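Local coordinates for protein arylsulfatase (Pseudoalteromonas sp. MB47, PDB 7AJ0) that hydrolyses sulfate esters of the polysaccharide fucoidan, probably in an exo-acting manner, as a thermostable hexameric sulfatase, at residues R50-L55 against Q314-I320; I252-D257 against L308-Q314; F429-W434 against F495-I500; A464-F468 against A478-H482. All blocks are in the same frame, centred on the assembly; numbering follows the deposited sequence.

Contact 1 (R50-L55 against Q314-I320)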
# COMPACT_ATOMS: atom_id res chain seq x y z
N ARG A 50 2.56 -44.25 -43.14
CA ARG A 50 3.11 -44.45 -41.81
C ARG A 50 2.52 -43.41 -40.87
O ARG A 50 1.85 -42.46 -41.29
CB ARG A 50 4.64 -44.37 -41.82
CG ARG A 50 5.23 -43.02 -42.25
CD ARG A 50 6.75 -43.05 -42.10
NE ARG A 50 7.38 -41.76 -42.37
CZ ARG A 50 7.97 -41.43 -43.52
NH1 ARG A 50 8.01 -42.29 -44.53
NH2 ARG A 50 8.52 -40.24 -43.65
N LYS A 51 2.76 -43.62 -39.57
CA LYS A 51 2.21 -42.74 -38.55
C LYS A 51 2.76 -41.32 -38.71
O LYS A 51 3.83 -41.12 -39.29
CB LYS A 51 2.54 -43.28 -37.16
CG LYS A 51 1.81 -44.56 -36.80
CD LYS A 51 2.35 -45.16 -35.51
CE LYS A 51 1.65 -46.46 -35.16
NZ LYS A 51 2.33 -47.17 -34.04
N PRO A 52 2.05 -40.33 -38.19
CA PRO A 52 2.48 -38.94 -38.38
C PRO A 52 3.64 -38.55 -37.49
O PRO A 52 3.87 -39.12 -36.42
CB PRO A 52 1.22 -38.13 -38.01
CG PRO A 52 0.49 -39.00 -37.05
CD PRO A 52 0.74 -40.42 -37.50
N ASN A 53 4.40 -37.56 -37.96
CA ASN A 53 5.43 -36.93 -37.16
C ASN A 53 4.80 -35.89 -36.24
O ASN A 53 3.73 -35.35 -36.51
CB ASN A 53 6.48 -36.26 -38.03
CG ASN A 53 6.89 -37.10 -39.22
OD1 ASN A 53 7.31 -38.25 -39.08
ND2 ASN A 53 6.77 -36.53 -40.41
N VAL A 54 5.49 -35.60 -35.14
CA VAL A 54 5.12 -34.51 -34.25
C VAL A 54 6.35 -33.63 -34.04
O VAL A 54 7.44 -34.15 -33.76
CB VAL A 54 4.58 -35.01 -32.90
CG1 VAL A 54 4.23 -33.83 -32.01
CG2 VAL A 54 3.37 -35.91 -33.11
N LEU A 55 6.17 -32.33 -34.20
CA LEU A 55 7.21 -31.35 -33.90
C LEU A 55 6.65 -30.40 -32.85
O LEU A 55 5.67 -29.69 -33.11
CB LEU A 55 7.62 -30.58 -35.16
CG LEU A 55 8.62 -29.44 -34.96
CD1 LEU A 55 9.96 -29.96 -34.48
CD2 LEU A 55 8.77 -28.64 -36.25
N GLN A 314 7.00 -33.43 -45.97
CA GLN A 314 6.48 -34.03 -44.75
C GLN A 314 5.53 -33.11 -43.98
O GLN A 314 5.17 -33.42 -42.84
CB GLN A 314 7.63 -34.43 -43.82
CG GLN A 314 8.44 -35.61 -44.32
CD GLN A 314 7.66 -36.91 -44.30
OE1 GLN A 314 7.02 -37.25 -43.30
NE2 GLN A 314 7.69 -37.64 -45.41
N LEU A 315 5.09 -31.99 -44.57
CA LEU A 315 4.20 -31.09 -43.85
C LEU A 315 2.83 -31.72 -43.65
O LEU A 315 2.21 -31.55 -42.59
CB LEU A 315 4.07 -29.76 -44.58
CG LEU A 315 4.92 -28.59 -44.09
CD1 LEU A 315 4.50 -27.31 -44.81
CD2 LEU A 315 4.83 -28.40 -42.58
N GLU A 316 2.34 -32.46 -44.65
CA GLU A 316 1.01 -33.06 -44.53
C GLU A 316 0.96 -34.15 -43.47
O GLU A 316 -0.13 -34.51 -43.02
CB GLU A 316 0.58 -33.65 -45.88
CG GLU A 316 0.16 -32.61 -46.91
CD GLU A 316 1.34 -31.92 -47.58
OE1 GLU A 316 2.47 -32.46 -47.52
OE2 GLU A 316 1.14 -30.83 -48.16
N ASN A 317 2.11 -34.68 -43.06
CA ASN A 317 2.17 -35.79 -42.11
C ASN A 317 2.83 -35.38 -40.80
O ASN A 317 3.29 -36.25 -40.05
CB ASN A 317 2.91 -36.97 -42.74
CG ASN A 317 2.58 -38.29 -42.06
OD1 ASN A 317 1.45 -38.51 -41.63
ND2 ASN A 317 3.57 -39.16 -41.97
N THR A 318 2.89 -34.09 -40.51
CA THR A 318 3.59 -33.58 -39.34
C THR A 318 2.67 -32.64 -38.57
O THR A 318 2.24 -31.61 -39.11
CB THR A 318 4.88 -32.86 -39.72
OG1 THR A 318 5.73 -33.75 -40.46
CG2 THR A 318 5.61 -32.38 -38.48
N LEU A 319 2.36 -32.99 -37.33
CA LEU A 319 1.69 -32.09 -36.41
C LEU A 319 2.73 -31.15 -35.80
O LEU A 319 3.70 -31.62 -35.20
CB LEU A 319 0.96 -32.88 -35.34
CG LEU A 319 0.40 -32.10 -34.15
CD1 LEU A 319 -0.61 -31.05 -34.60
CD2 LEU A 319 -0.23 -33.07 -33.15
N ILE A 320 2.54 -29.85 -35.98
CA ILE A 320 3.43 -28.84 -35.42
C ILE A 320 2.70 -28.16 -34.27
O ILE A 320 1.62 -27.59 -34.46
CB ILE A 320 3.88 -27.82 -36.46
CG1 ILE A 320 4.60 -28.52 -37.62
CG2 ILE A 320 4.80 -26.78 -35.83
CD1 ILE A 320 5.12 -27.57 -38.69
O HOH W 1 -0.25 -40.45 -40.87
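N53 and T318 face each other where two neighbouring parallel strands, 53-59 and 318-324, begin their pairing in the large central sheet of the alkaline phosphatase-like sulfatase fold. Three backbone bonds define the ladder: N53 N to N317 O (2.7 Å), L319 N to N53 O (2.8 Å) and L55 N to L319 O (2.8 Å). V54 and L319 lie on one face of the sheet; N53, L55, T318 and I320 lie on the other. With CG beside its backbone N (chi1 -43°), N53 brings its amide toward the turn that precedes the second strand. One N-H of ND2 runs almost straight to T318 OG1 (3.0 Å, 175° at the hydrogen), while the other meets Q314 OE1 at 3.0 Å, on a lone pair in the carbonyl plane. OD1 of the same amide accepts from F262 N of the next strand. At the loop end, N317 ND2 makes a weak 3.3 Å bond to K51 O, and a water bridges N317 OD1 and R50 O. R50 NH2 and Q314 NE2, 3.2 Å apart in nearly parallel groups (planes 8° apart), are both donors and make no hydrogen bond. Were the asparagine an alanine, T318 OG1, Q314 OE1 and F262 N would probably each lose a partner. With three bonds on one buried amide, the flip of N53 is fixed and both its polar atoms are satisfied.

Contact 2 (I252-D257 against L308-Q314); sequences INQAVD and LLKEKGQ
K312 lays its bent aliphatic chain across the N253 amide at about a right angle, so that CE comes within 3.0 Å of N253 OD1. The kinks at chi2 (-106°) and chi3 (142°) carry the chain over to the other helix, and they leave NZ beside D257. There NZ and D257 OD1 form a salt bridge at 3.2 Å, whose hydrogen bond is weak. NZ also stands 3.1 Å from N253 OD1, which leaves the ammonium between a carboxylate and an amide oxygen on the more exposed side of the contact. Two helices of the sulfatase domain, 240-258 and 290-311, meet side by side here, and the second of them ends in a Schellman motif: Q314 N reaches back to L309 O, G313 N bonds K310 O, and G313 takes a positive phi of 67° that favours glycine. The reversal brings Q314 round against V256, both of whose methyls lie against the Q314 CG methylene from one side, CG2 at 3.7 Å and CG1 at 3.8 Å, as the two chains slide past each other in opposite directions. Nearer the sheet, I252 CG2 makes apolar contacts with L308 CD2 and L309 CD2, each at 4.0 Å, its side chain running antiparallel to the first and square across the second. The other methyl of L308, CD1, rests 3.3 Å from N253 OD1. Beneath this layer I252 packs on L264 and L309 on F262, both residues of strand 262-267, and L309 also reaches T318 and I320 of strand 318-324.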
# COMPACT_ATOMS: atom_id res chain seq x y z
N ILE A 252 15.81 -34.30 -38.42
CA ILE A 252 14.65 -34.48 -39.29
C ILE A 252 15.06 -35.08 -40.62
O ILE A 252 14.42 -36.01 -41.13
CB ILE A 252 13.91 -33.14 -39.47
CG1 ILE A 252 13.14 -32.79 -38.19
CG2 ILE A 252 12.97 -33.19 -40.67
CD1 ILE A 252 12.69 -31.36 -38.11
N ASN A 253 16.15 -34.57 -41.21
CA ASN A 253 16.64 -35.14 -42.46
C ASN A 253 16.93 -36.63 -42.31
O ASN A 253 16.58 -37.43 -43.19
CB ASN A 253 17.90 -34.40 -42.92
CG ASN A 253 17.59 -33.05 -43.54
OD1 ASN A 253 16.47 -32.81 -43.99
ND2 ASN A 253 18.58 -32.17 -43.56
N GLN A 254 17.56 -37.02 -41.21
CA GLN A 254 17.95 -38.41 -41.03
C GLN A 254 16.74 -39.31 -40.85
O GLN A 254 16.71 -40.44 -41.36
CB GLN A 254 18.90 -38.53 -39.84
CG GLN A 254 19.46 -39.92 -39.62
CD GLN A 254 20.50 -39.96 -38.52
OE1 GLN A 254 20.82 -38.93 -37.92
NE2 GLN A 254 21.02 -41.15 -38.24
N ALA A 255 15.72 -38.84 -40.13
CA ALA A 255 14.53 -39.65 -39.92
C ALA A 255 13.69 -39.77 -41.19
O ALA A 255 13.15 -40.84 -41.50
CB ALA A 255 13.69 -39.07 -38.78
N VAL A 256 13.57 -38.68 -41.95
CA VAL A 256 12.78 -38.72 -43.17
C VAL A 256 13.47 -39.57 -44.23
O VAL A 256 12.81 -40.27 -45.01
CB VAL A 256 12.50 -37.29 -43.68
CG1 VAL A 256 11.79 -37.35 -45.03
CG2 VAL A 256 11.68 -36.51 -42.67
N ASP A 257 14.80 -39.53 -44.27
CA ASP A 257 15.54 -40.33 -45.24
C ASP A 257 15.47 -41.82 -44.91
O ASP A 257 15.56 -42.66 -45.81
CB ASP A 257 16.99 -39.87 -45.33
CG ASP A 257 17.13 -38.49 -45.97
OD1 ASP A 257 16.12 -37.97 -46.48
OD2 ASP A 257 18.25 -37.94 -45.96
N LEU A 308 11.95 -26.58 -43.93
CA LEU A 308 12.60 -27.87 -44.10
C LEU A 308 11.56 -28.98 -44.27
O LEU A 308 11.70 -29.83 -45.16
CB LEU A 308 13.50 -28.16 -42.90
CG LEU A 308 14.08 -29.57 -42.80
CD1 LEU A 308 14.94 -29.89 -44.02
CD2 LEU A 308 14.88 -29.73 -41.51
N LEU A 309 10.52 -28.98 -43.44
CA LEU A 309 9.48 -29.99 -43.57
C LEU A 309 8.79 -29.91 -44.93
O LEU A 309 8.46 -30.94 -45.53
CB LEU A 309 8.45 -29.83 -42.44
CG LEU A 309 8.97 -30.11 -41.03
CD1 LEU A 309 7.96 -29.64 -40.00
CD2 LEU A 309 9.27 -31.58 -40.84
N LYS A 310 8.56 -28.69 -45.42
CA LYS A 310 7.96 -28.52 -46.74
C LYS A 310 8.87 -29.07 -47.83
O LYS A 310 8.40 -29.76 -48.74
CB LYS A 310 7.67 -27.04 -46.98
CG LYS A 310 6.92 -26.72 -48.26
CD LYS A 310 6.40 -25.29 -48.21
CE LYS A 310 5.69 -24.90 -49.50
NZ LYS A 310 6.61 -24.26 -50.48
N GLU A 311 10.17 -28.79 -47.74
CA GLU A 311 11.10 -29.24 -48.77
C GLU A 311 11.23 -30.76 -48.78
O GLU A 311 11.51 -31.35 -49.84
CB GLU A 311 12.47 -28.59 -48.55
CG GLU A 311 13.48 -28.84 -49.66
CD GLU A 311 14.39 -30.02 -49.39
OE1 GLU A 311 14.54 -30.41 -48.21
OE2 GLU A 311 14.97 -30.56 -50.36
N LYS A 312 11.03 -31.41 -47.64
CA LYS A 312 11.08 -32.86 -47.55
C LYS A 312 9.73 -33.51 -47.81
O LYS A 312 9.63 -34.74 -47.73
CB LYS A 312 11.59 -33.27 -46.16
CG LYS A 312 13.02 -32.85 -45.88
CD LYS A 312 13.97 -34.04 -45.94
CE LYS A 312 15.29 -33.66 -46.58
NZ LYS A 312 16.31 -34.74 -46.44
N GLY A 313 8.70 -32.73 -48.11
CA GLY A 313 7.39 -33.29 -48.37
C GLY A 313 6.73 -33.94 -47.18
O GLY A 313 5.96 -34.89 -47.34
N GLN A 314 7.00 -33.43 -45.97
CA GLN A 314 6.48 -34.03 -44.75
C GLN A 314 5.53 -33.11 -43.98
O GLN A 314 5.17 -33.42 -42.84
CB GLN A 314 7.63 -34.43 -43.82
CG GLN A 314 8.44 -35.61 -44.32
CD GLN A 314 7.66 -36.91 -44.30
OE1 GLN A 314 7.02 -37.25 -43.30
NE2 GLN A 314 7.69 -37.64 -45.41

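Contact 3 (F429-W434 against F495-I500); sequences FTALRW and FMKAHI
A single ring atom, F495 CE2, stands 3.7 Å from each of the five atoms of the five-membered ring of W434, which places it almost over the middle of that ring. The phenyl edge points at the indole face in a T-shaped pair, with centroids 4.8 Å apart and planes at 69°. Two residues earlier in the strand, L432 has CG in the crowded position between its backbone N and carbonyl carbon (chi1 63°), and its CD2 lies against the backbone N of M496 at 3.9 Å and against F495 CB at 4.2 Å. At the other end F429 lies among three helix residues. Its CE2 touches M496 CG at 3.7 Å, and M496 SD, 5.2 Å from the ring centroid and well off the normal, adds an oblique Met-aromatic contact. CE1 meets H499 CD2 at 3.9 Å, the two rings inclined by 38° in neither a stack nor a T. I500 CD1, on the exposed side, reaches F429 CB. These residues join helix 489-505 to strand 428-434 of the four-stranded antiparallel sheet in the C-terminal part of the protein; just after F429, T430 and A431 both face M423 in a classic beta bulge. H499 also stacks on Y422, and its NE2 is hydrogen-bonded to W424 NE1. No hydrogen bond crosses between the two segments, so strand and helix are joined by aromatic, sulfur-aromatic and apolar contacts.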
# COMPACT_ATOMS: atom_id res chain seq x y z
N PHE A 429 -1.11 -26.83 -3.82
CA PHE A 429 -2.25 -26.65 -4.71
C PHE A 429 -2.85 -25.27 -4.47
O PHE A 429 -3.30 -24.97 -3.35
CB PHE A 429 -3.29 -27.74 -4.47
CG PHE A 429 -4.54 -27.57 -5.27
CD1 PHE A 429 -4.58 -27.94 -6.60
CD2 PHE A 429 -5.69 -27.03 -4.70
CE1 PHE A 429 -5.73 -27.78 -7.35
CE2 PHE A 429 -6.84 -26.88 -5.44
CZ PHE A 429 -6.86 -27.25 -6.77
N THR A 430 -2.87 -24.44 -5.50
CA THR A 430 -3.24 -23.04 -5.34
C THR A 430 -4.52 -22.65 -6.05
O THR A 430 -5.26 -21.81 -5.54
CB THR A 430 -2.11 -22.13 -5.84
OG1 THR A 430 -1.88 -22.36 -7.24
CG2 THR A 430 -0.82 -22.41 -5.08
N ALA A 431 -4.81 -23.22 -7.22
CA ALA A 431 -5.96 -22.76 -7.98
C ALA A 431 -6.36 -23.81 -9.01
O ALA A 431 -5.60 -24.74 -9.30
CB ALA A 431 -5.67 -21.43 -8.67
N LEU A 432 -7.57 -23.64 -9.53
CA LEU A 432 -8.06 -24.42 -10.66
C LEU A 432 -8.85 -23.49 -11.57
O LEU A 432 -9.29 -22.42 -11.15
CB LEU A 432 -8.91 -25.61 -10.21
CG LEU A 432 -10.22 -25.32 -9.47
CD1 LEU A 432 -11.37 -25.02 -10.42
CD2 LEU A 432 -10.56 -26.48 -8.55
N ARG A 433 -9.03 -23.92 -12.82
CA ARG A 433 -9.91 -23.24 -13.75
C ARG A 433 -10.97 -24.22 -14.24
O ARG A 433 -10.66 -25.35 -14.61
CB ARG A 433 -9.18 -22.65 -14.95
CG ARG A 433 -10.16 -22.02 -15.94
CD ARG A 433 -9.48 -21.31 -17.09
NE ARG A 433 -10.47 -20.93 -18.10
CZ ARG A 433 -10.21 -20.25 -19.20
NH1 ARG A 433 -8.97 -19.85 -19.45
NH2 ARG A 433 -11.18 -19.97 -20.06
N TRP A 434 -12.22 -23.76 -14.26
CA TRP A 434 -13.36 -24.56 -14.70
C TRP A 434 -14.27 -23.64 -15.50
O TRP A 434 -14.68 -22.59 -15.00
CB TRP A 434 -14.08 -25.18 -13.51
CG TRP A 434 -15.41 -25.76 -13.84
CD1 TRP A 434 -15.68 -26.64 -14.85
CD2 TRP A 434 -16.64 -25.53 -13.16
NE1 TRP A 434 -17.02 -26.95 -14.84
CE2 TRP A 434 -17.63 -26.29 -13.82
CE3 TRP A 434 -17.01 -24.75 -12.06
CZ2 TRP A 434 -18.96 -26.29 -13.41
CZ3 TRP A 434 -18.33 -24.75 -11.66
CH2 TRP A 434 -19.29 -25.51 -12.33
N PHE A 495 -14.41 -30.29 -7.31
CA PHE A 495 -13.28 -30.57 -8.20
C PHE A 495 -11.96 -30.57 -7.43
O PHE A 495 -11.10 -31.43 -7.66
CB PHE A 495 -13.23 -29.56 -9.34
CG PHE A 495 -14.22 -29.83 -10.45
CD1 PHE A 495 -14.45 -31.11 -10.91
CD2 PHE A 495 -14.90 -28.78 -11.05
CE1 PHE A 495 -15.35 -31.35 -11.93
CE2 PHE A 495 -15.80 -29.01 -12.07
CZ PHE A 495 -16.02 -30.30 -12.51
N MET A 496 -11.78 -29.62 -6.52
CA MET A 496 -10.57 -29.60 -5.71
C MET A 496 -10.45 -30.88 -4.89
O MET A 496 -9.42 -31.56 -4.91
CB MET A 496 -10.55 -28.39 -4.78
CG MET A 496 -9.58 -28.54 -3.61
SD MET A 496 -9.48 -27.09 -2.54
CE MET A 496 -11.13 -27.06 -1.84
N LYS A 497 -11.51 -31.22 -4.14
CA LYS A 497 -11.46 -32.38 -3.26
C LYS A 497 -11.13 -33.64 -4.04
O LYS A 497 -10.26 -34.43 -3.64
CB LYS A 497 -12.79 -32.53 -2.53
CG LYS A 497 -13.16 -31.35 -1.64
CD LYS A 497 -12.35 -31.34 -0.35
CE LYS A 497 -12.80 -30.21 0.57
NZ LYS A 497 -14.24 -30.33 0.95
N ALA A 498 -11.82 -33.86 -5.16
CA ALA A 498 -11.57 -35.05 -5.96
C ALA A 498 -10.14 -35.08 -6.48
O ALA A 498 -9.48 -36.13 -6.46
CB ALA A 498 -12.56 -35.12 -7.12
N HIS A 499 -9.63 -33.93 -6.93
CA HIS A 499 -8.26 -33.86 -7.43
C HIS A 499 -7.27 -34.27 -6.35
O HIS A 499 -6.34 -35.04 -6.60
CB HIS A 499 -7.96 -32.46 -7.93
CG HIS A 499 -6.59 -32.30 -8.50
ND1 HIS A 499 -6.20 -32.89 -9.68
CD2 HIS A 499 -5.51 -31.62 -8.04
CE1 HIS A 499 -4.94 -32.58 -9.93
NE2 HIS A 499 -4.50 -31.81 -8.95
N ILE A 500 -7.44 -33.74 -5.13
CA ILE A 500 -6.57 -34.11 -4.03
C ILE A 500 -6.74 -35.59 -3.69
O ILE A 500 -5.79 -36.26 -3.28
CB ILE A 500 -6.83 -33.21 -2.81
CG1 ILE A 500 -6.46 -31.75 -3.11
CG2 ILE A 500 -6.06 -33.71 -1.60
CD1 ILE A 500 -5.00 -31.52 -3.40

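Contact 4 (A464-F468 against A478-H482); sequences APWVF and ASTGH
V467 holds loop 478-482 with both its backbone polar groups: its N donates to S479 OG (3.1 Å, 151° at the hydrogen), and its O accepts from T480 N at 3.2 Å. S479 OG, anti to its own backbone N (chi1 164°), receives a weak bond from G481 N and hydrogen-bonds D454 O of the second subunit, so three partners grip one buried hydroxyl. V467 CB comes within 3.4 Å of G481 O, and G481 turns at a positive phi that favours glycine. Outward from these bonds, S479 CB sits off-centre over the F468 ring, a CH-pi contact with 4.1 Å to the centroid, while F468 CE2 reaches A478 C and S479 N, both at 3.4 Å. W466 CB closes on S479 OG at 3.5 Å. With an alanine for the phenylalanine, the S479 methylene and the A478-S479 peptide would probably lose their aromatic cover, leaving a gap beside the loop. W466 NE1 and H482 ND1 bond S456 and D454 of the second subunit, and A478 O bonds R450 of the third. Strand 466-469 is outermost in the antiparallel sheet within this chain: W466 and F468 bond strand 437-440, while V467 turns its N and O to the loop, at a hexamer interface.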
# COMPACT_ATOMS: atom_id res chain seq x y z
N ALA A 464 -13.65 -17.05 1.70
CA ALA A 464 -14.05 -17.60 0.41
C ALA A 464 -12.88 -17.65 -0.54
O ALA A 464 -12.05 -16.73 -0.57
CB ALA A 464 -15.18 -16.76 -0.21
N PRO A 465 -12.76 -18.72 -1.34
CA PRO A 465 -11.76 -18.71 -2.42
C PRO A 465 -11.99 -17.54 -3.35
O PRO A 465 -13.13 -17.12 -3.60
CB PRO A 465 -12.00 -20.05 -3.13
CG PRO A 465 -12.65 -20.91 -2.11
CD PRO A 465 -13.49 -20.00 -1.27
N TRP A 466 -10.90 -16.98 -3.86
CA TRP A 466 -11.00 -15.90 -4.83
C TRP A 466 -11.51 -16.45 -6.16
O TRP A 466 -11.12 -17.55 -6.58
CB TRP A 466 -9.65 -15.22 -5.03
CG TRP A 466 -9.14 -14.50 -3.82
CD1 TRP A 466 -9.51 -14.70 -2.53
CD2 TRP A 466 -8.16 -13.45 -3.80
NE1 TRP A 466 -8.83 -13.84 -1.70
CE2 TRP A 466 -7.99 -13.07 -2.46
CE3 TRP A 466 -7.42 -12.81 -4.79
CZ2 TRP A 466 -7.10 -12.07 -2.08
CZ3 TRP A 466 -6.53 -11.81 -4.41
CH2 TRP A 466 -6.38 -11.45 -3.07
N VAL A 467 -12.38 -15.70 -6.81
CA VAL A 467 -12.97 -16.11 -8.08
C VAL A 467 -12.90 -14.95 -9.06
O VAL A 467 -13.29 -13.82 -8.73
CB VAL A 467 -14.43 -16.57 -7.91
CG1 VAL A 467 -15.02 -16.93 -9.26
CG2 VAL A 467 -14.51 -17.76 -6.96
N PHE A 468 -12.39 -15.23 -10.25
CA PHE A 468 -12.38 -14.28 -11.36
C PHE A 468 -13.07 -14.93 -12.55
O PHE A 468 -12.70 -16.03 -12.96
CB PHE A 468 -10.95 -13.90 -11.76
CG PHE A 468 -10.13 -13.33 -10.64
CD1 PHE A 468 -9.41 -14.15 -9.80
CD2 PHE A 468 -10.06 -11.96 -10.45
CE1 PHE A 468 -8.65 -13.63 -8.77
CE2 PHE A 468 -9.30 -11.42 -9.43
CZ PHE A 468 -8.59 -12.26 -8.59
N ALA A 478 -9.53 -7.67 -9.54
CA ALA A 478 -10.21 -7.68 -8.25
C ALA A 478 -11.19 -8.84 -8.19
O ALA A 478 -12.06 -8.96 -9.06
CB ALA A 478 -10.93 -6.35 -8.00
N SER A 479 -11.05 -9.67 -7.16
CA SER A 479 -11.86 -10.87 -7.04
C SER A 479 -13.27 -10.54 -6.58
O SER A 479 -13.48 -9.66 -5.74
CB SER A 479 -11.21 -11.85 -6.06
OG SER A 479 -12.13 -12.85 -5.66
N THR A 480 -14.25 -11.27 -7.13
CA THR A 480 -15.64 -11.18 -6.70
C THR A 480 -16.08 -12.40 -5.90
O THR A 480 -17.20 -12.41 -5.39
CB THR A 480 -16.57 -11.01 -7.91
OG1 THR A 480 -16.38 -12.10 -8.82
CG2 THR A 480 -16.28 -9.69 -8.62
N GLY A 481 -15.23 -13.42 -5.79
CA GLY A 481 -15.54 -14.56 -4.93
C GLY A 481 -16.90 -15.16 -5.22
O GLY A 481 -17.25 -15.46 -6.37
N HIS A 482 -17.69 -15.33 -4.15
CA HIS A 482 -18.98 -15.99 -4.22
C HIS A 482 -20.09 -15.12 -4.78
O HIS A 482 -21.20 -15.62 -4.99
CB HIS A 482 -19.39 -16.45 -2.82
CG HIS A 482 -20.03 -15.37 -2.00
ND1 HIS A 482 -19.39 -14.20 -1.68
CD2 HIS A 482 -21.27 -15.28 -1.46
CE1 HIS A 482 -20.20 -13.43 -0.97
NE2 HIS A 482 -21.35 -14.07 -0.82

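Overall arrangement
Contacts 1 and 2 form one continuous region, with centres 10 Å apart: they share Q314, and L309 CD1 meets I320 CD1 at 3.7 Å. Contacts 3 and 4 form a second region, 15 Å between centres but not touching, where helix 489-505 and loop 478-482 approach the same small antiparallel sheet. The two regions are well separated, 35 Å between the centres of contacts 1 and 3 and 50 Å between those of contacts 2 and 4. The strands paired in contact 1 run on toward the calcium site, leading to D60 and D61 and to D325 and N326; C102, the probable catalytic position by analogy with other sulfatases, completes it. Among the four, contact 4 alone meets other subunits.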